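Local coordinates for epidermin leader peptide processing serine protease EpiP (Staphylococcus aureus subsp. aureus, PDB 3QFH), which is a subtilisin-like serine endopeptidase that probably cleaves the leader peptide from the precursor of the lantibiotic epidermin, at residues A394-K399 and Y436-V441. Numbering follows the deposited sequence.
Sequences ALIIDK and YKALNV
A438 points its methyl at the end of the long branch of I396, and the smallest of side chains suits a site where the short helix 435-439 comes close to helix 382-400. CB of A438 lies 3.9 Å from CD1 of I396. That isoleucine reaches across with its long branch: CG1 stands anti to the carbonyl carbon (chi1 -70°) and the chain runs on extended, carrying CD1 over to the alanine, while A409 and L412 of helix 406-416 pack on the same residue.

L439, the next residue, lays its CD2 methyl against CB of L395, with CB of K399 a little farther off. CD2 of L439 sits 4.0 Å from CB of L395 and, more loosely, 4.3 Å from CB of K399, so a branched apolar chain bridges two residues one helical turn apart. In this subtilisin-like α/β fold, helix 382-400 carries the probable nucleophile, S383, in its first turn; this contact lies near its far end, where the C-terminal helix packs on it.

The carbonyl of L439 meets the lysine rather than another methyl, O of L439 being 3.5 Å from CE of K399. K399 suits this edge because its long aliphatic part, bent at chi2 (75°), passes the leucine and delivers NZ to the carbonyl O of D117 and to a water 3.1 Å from NZ.

N440 follows, and its OD1 receives a weak hydrogen bond from that water, at 3.4 Å. ND2 of N440 turns back to Y436 O at 2.7 Å, over the tyrosine ring, and also bonds OD2 of D117, whose backbone O takes the bond from K399 NZ.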
ATOM      1  N   ALA A 394      -6.839 -11.815  -4.708  1.00 25.12           N
ATOM      2  CA  ALA A 394      -6.980 -11.988  -6.148  1.00 25.17           C
ATOM      3  C   ALA A 394      -7.326 -13.450  -6.442  1.00 24.04           C
ATOM      4  O   ALA A 394      -8.195 -13.750  -7.285  1.00 24.45           O
ATOM      5  CB  ALA A 394      -5.713 -11.561  -6.891  1.00 24.75           C
ATOM      6  N   LEU A 395      -6.664 -14.359  -5.747  1.00 24.05           N
ATOM      7  CA  LEU A 395      -6.928 -15.803  -5.920  1.00 24.79           C
ATOM      8  C   LEU A 395      -8.342 -16.189  -5.512  1.00 24.05           C
ATOM      9  O   LEU A 395      -8.999 -16.988  -6.186  1.00 26.05           O
ATOM     10  CB  LEU A 395      -5.937 -16.633  -5.117  1.00 23.37           C
ATOM     11  CG  LEU A 395      -4.456 -16.572  -5.514  1.00 26.15           C
ATOM     12  CD1 LEU A 395      -3.625 -17.435  -4.556  1.00 24.70           C
ATOM     13  CD2 LEU A 395      -4.283 -17.025  -6.961  1.00 26.11           C
ATOM     14  N   ILE A 396      -8.803 -15.621  -4.404  1.00 24.17           N
ATOM     15  CA  ILE A 396     -10.130 -15.900  -3.866  1.00 25.14           C
ATOM     16  C   ILE A 396     -11.229 -15.385  -4.810  1.00 25.11           C
ATOM     17  O   ILE A 396     -12.212 -16.077  -5.080  1.00 25.12           O
ATOM     18  CB  ILE A 396     -10.280 -15.300  -2.457  1.00 24.77           C
ATOM     19  CG1 ILE A 396      -9.406 -16.084  -1.473  1.00 24.63           C
ATOM     20  CG2 ILE A 396     -11.752 -15.341  -2.014  1.00 24.78           C
ATOM     21  CD1 ILE A 396      -9.131 -15.333  -0.154  1.00 27.47           C
ATOM     22  N   ILE A 397     -11.046 -14.181  -5.323  1.00 25.42           N
ATOM     23  CA  ILE A 397     -12.009 -13.612  -6.271  1.00 26.35           C
ATOM     24  C   ILE A 397     -12.127 -14.495  -7.523  1.00 26.48           C
ATOM     25  O   ILE A 397     -13.239 -14.770  -8.023  1.00 26.74           O
ATOM     26  CB  ILE A 397     -11.625 -12.161  -6.653  1.00 25.58           C
ATOM     27  CG1 ILE A 397     -11.774 -11.245  -5.423  1.00 27.09           C
ATOM     28  CG2 ILE A 397     -12.541 -11.647  -7.783  1.00 27.98           C
ATOM     29  CD1 ILE A 397     -11.115  -9.829  -5.567  1.00 25.83           C
ATOM     30  N   ASP A 398     -10.993 -14.954  -8.031  1.00 26.15           N
ATOM     31  CA  ASP A 398     -11.006 -15.800  -9.232  1.00 28.20           C
ATOM     32  C   ASP A 398     -11.519 -17.237  -8.932  1.00 28.59           C
ATOM     33  O   ASP A 398     -12.289 -17.809  -9.701  1.00 25.67           O
ATOM     34  CB  ASP A 398      -9.624 -15.838  -9.873  1.00 28.04           C
ATOM     35  CG  ASP A 398      -9.179 -14.468 -10.393  1.00 36.75           C
ATOM     36  OD1 ASP A 398     -10.033 -13.554 -10.467  1.00 43.54           O
ATOM     37  OD2 ASP A 398      -7.971 -14.296 -10.712  1.00 41.46           O
ATOM     38  N   LYS A 399     -11.132 -17.781  -7.787  1.00 26.81           N
ATOM     39  CA  LYS A 399     -11.521 -19.141  -7.417  1.00 28.56           C
ATOM     40  C   LYS A 399     -13.026 -19.306  -7.205  1.00 29.19           C
ATOM     41  O   LYS A 399     -13.595 -20.277  -7.647  1.00 30.17           O
ATOM     42  CB  LYS A 399     -10.785 -19.578  -6.145  1.00 27.52           C
ATOM     43  CG  LYS A 399     -11.006 -21.028  -5.718  1.00 29.98           C
ATOM     44  CD  LYS A 399     -10.233 -22.028  -6.591  1.00 30.54           C
ATOM     45  CE  LYS A 399     -10.416 -23.443  -6.077  1.00 35.64           C
ATOM     46  NZ  LYS A 399      -9.479 -24.424  -6.703  1.00 33.92           N
ATOM     47  N   TYR A 436      -3.611 -21.991   1.475  1.00 29.77           N
ATOM     48  CA  TYR A 436      -4.082 -23.350   1.207  1.00 30.51           C
ATOM     49  C   TYR A 436      -5.533 -23.495   1.672  1.00 30.51           C
ATOM     50  O   TYR A 436      -6.390 -24.018   0.929  1.00 28.21           O
ATOM     51  CB  TYR A 436      -3.187 -24.376   1.865  1.00 31.15           C
ATOM     52  CG  TYR A 436      -3.626 -25.789   1.652  1.00 32.13           C
ATOM     53  CD1 TYR A 436      -3.257 -26.482   0.505  1.00 34.04           C
ATOM     54  CD2 TYR A 436      -4.376 -26.453   2.615  1.00 36.92           C
ATOM     55  CE1 TYR A 436      -3.647 -27.794   0.301  1.00 36.34           C
ATOM     56  CE2 TYR A 436      -4.781 -27.769   2.422  1.00 40.02           C
ATOM     57  CZ  TYR A 436      -4.408 -28.433   1.265  1.00 39.18           C
ATOM     58  OH  TYR A 436      -4.792 -29.729   1.074  1.00 42.62           O
ATOM     59  N   LYS A 437      -5.812 -23.015   2.880  1.00 29.56           N
ATOM     60  CA  LYS A 437      -7.183 -23.062   3.389  1.00 31.82           C
ATOM     61  C   LYS A 437      -8.142 -22.241   2.520  1.00 29.99           C
ATOM     62  O   LYS A 437      -9.232 -22.697   2.207  1.00 29.96           O
ATOM     63  CB  LYS A 437      -7.276 -22.573   4.836  1.00 32.28           C
ATOM     64  CG  LYS A 437      -6.761 -23.561   5.885  1.00 37.15           C
ATOM     65  CD  LYS A 437      -7.080 -23.068   7.311  1.00 41.15           C
ATOM     66  CE  LYS A 437      -6.486 -23.987   8.376  1.00 43.93           C
ATOM     67  NZ  LYS A 437      -7.061 -25.380   8.361  1.00 49.55           N
ATOM     68  N   ALA A 438      -7.726 -21.032   2.144  1.00 29.04           N
ATOM     69  CA  ALA A 438      -8.580 -20.126   1.347  1.00 28.75           C
ATOM     70  C   ALA A 438      -9.005 -20.746   0.006  1.00 28.77           C
ATOM     71  O   ALA A 438     -10.118 -20.507  -0.467  1.00 29.64           O
ATOM     72  CB  ALA A 438      -7.868 -18.801   1.114  1.00 26.24           C
ATOM     73  N   LEU A 439      -8.129 -21.548  -0.589  1.00 28.07           N
ATOM     74  CA  LEU A 439      -8.421 -22.188  -1.866  1.00 30.73           C
ATOM     75  C   LEU A 439      -9.150 -23.532  -1.741  1.00 31.22           C
ATOM     76  O   LEU A 439      -9.560 -24.096  -2.730  1.00 30.96           O
ATOM     77  CB  LEU A 439      -7.124 -22.398  -2.662  1.00 30.60           C
ATOM     78  CG  LEU A 439      -6.376 -21.104  -3.006  1.00 32.87           C
ATOM     79  CD1 LEU A 439      -5.066 -21.394  -3.728  1.00 33.69           C
ATOM     80  CD2 LEU A 439      -7.249 -20.199  -3.837  1.00 35.32           C
ATOM     81  N   ASN A 440      -9.334 -24.038  -0.532  1.00 30.91           N
ATOM     82  CA  ASN A 440      -9.975 -25.332  -0.392  1.00 32.34           C
ATOM     83  C   ASN A 440     -11.277 -25.342   0.415  1.00 32.37           C
ATOM     84  O   ASN A 440     -11.611 -26.353   1.032  1.00 30.26           O
ATOM     85  CB  ASN A 440      -8.949 -26.309   0.191  1.00 33.06           C
ATOM     86  CG  ASN A 440      -7.883 -26.677  -0.821  1.00 35.26           C
ATOM     87  OD1 ASN A 440      -8.168 -27.373  -1.779  1.00 40.62           O
ATOM     88  ND2 ASN A 440      -6.651 -26.210  -0.609  1.00 34.84           N
ATOM     89  N   VAL A 441     -12.013 -24.231   0.391  1.00 31.12           N
ATOM     90  CA  VAL A 441     -13.276 -24.142   1.144  1.00 32.06           C
ATOM     91  C   VAL A 441     -14.304 -25.148   0.627  1.00 33.31           C
ATOM     92  O   VAL A 441     -15.097 -25.669   1.398  1.00 34.54           O
ATOM     93  CB  VAL A 441     -13.873 -22.724   1.097  1.00 31.57           C
ATOM     94  CG1 VAL A 441     -15.197 -22.670   1.857  1.00 30.06           C
ATOM     95  CG2 VAL A 441     -12.868 -21.719   1.691  1.00 30.62           C
TER
HETATM   96  O   HOH W   1      -9.487 -26.945  -4.921  1.00 48.83           O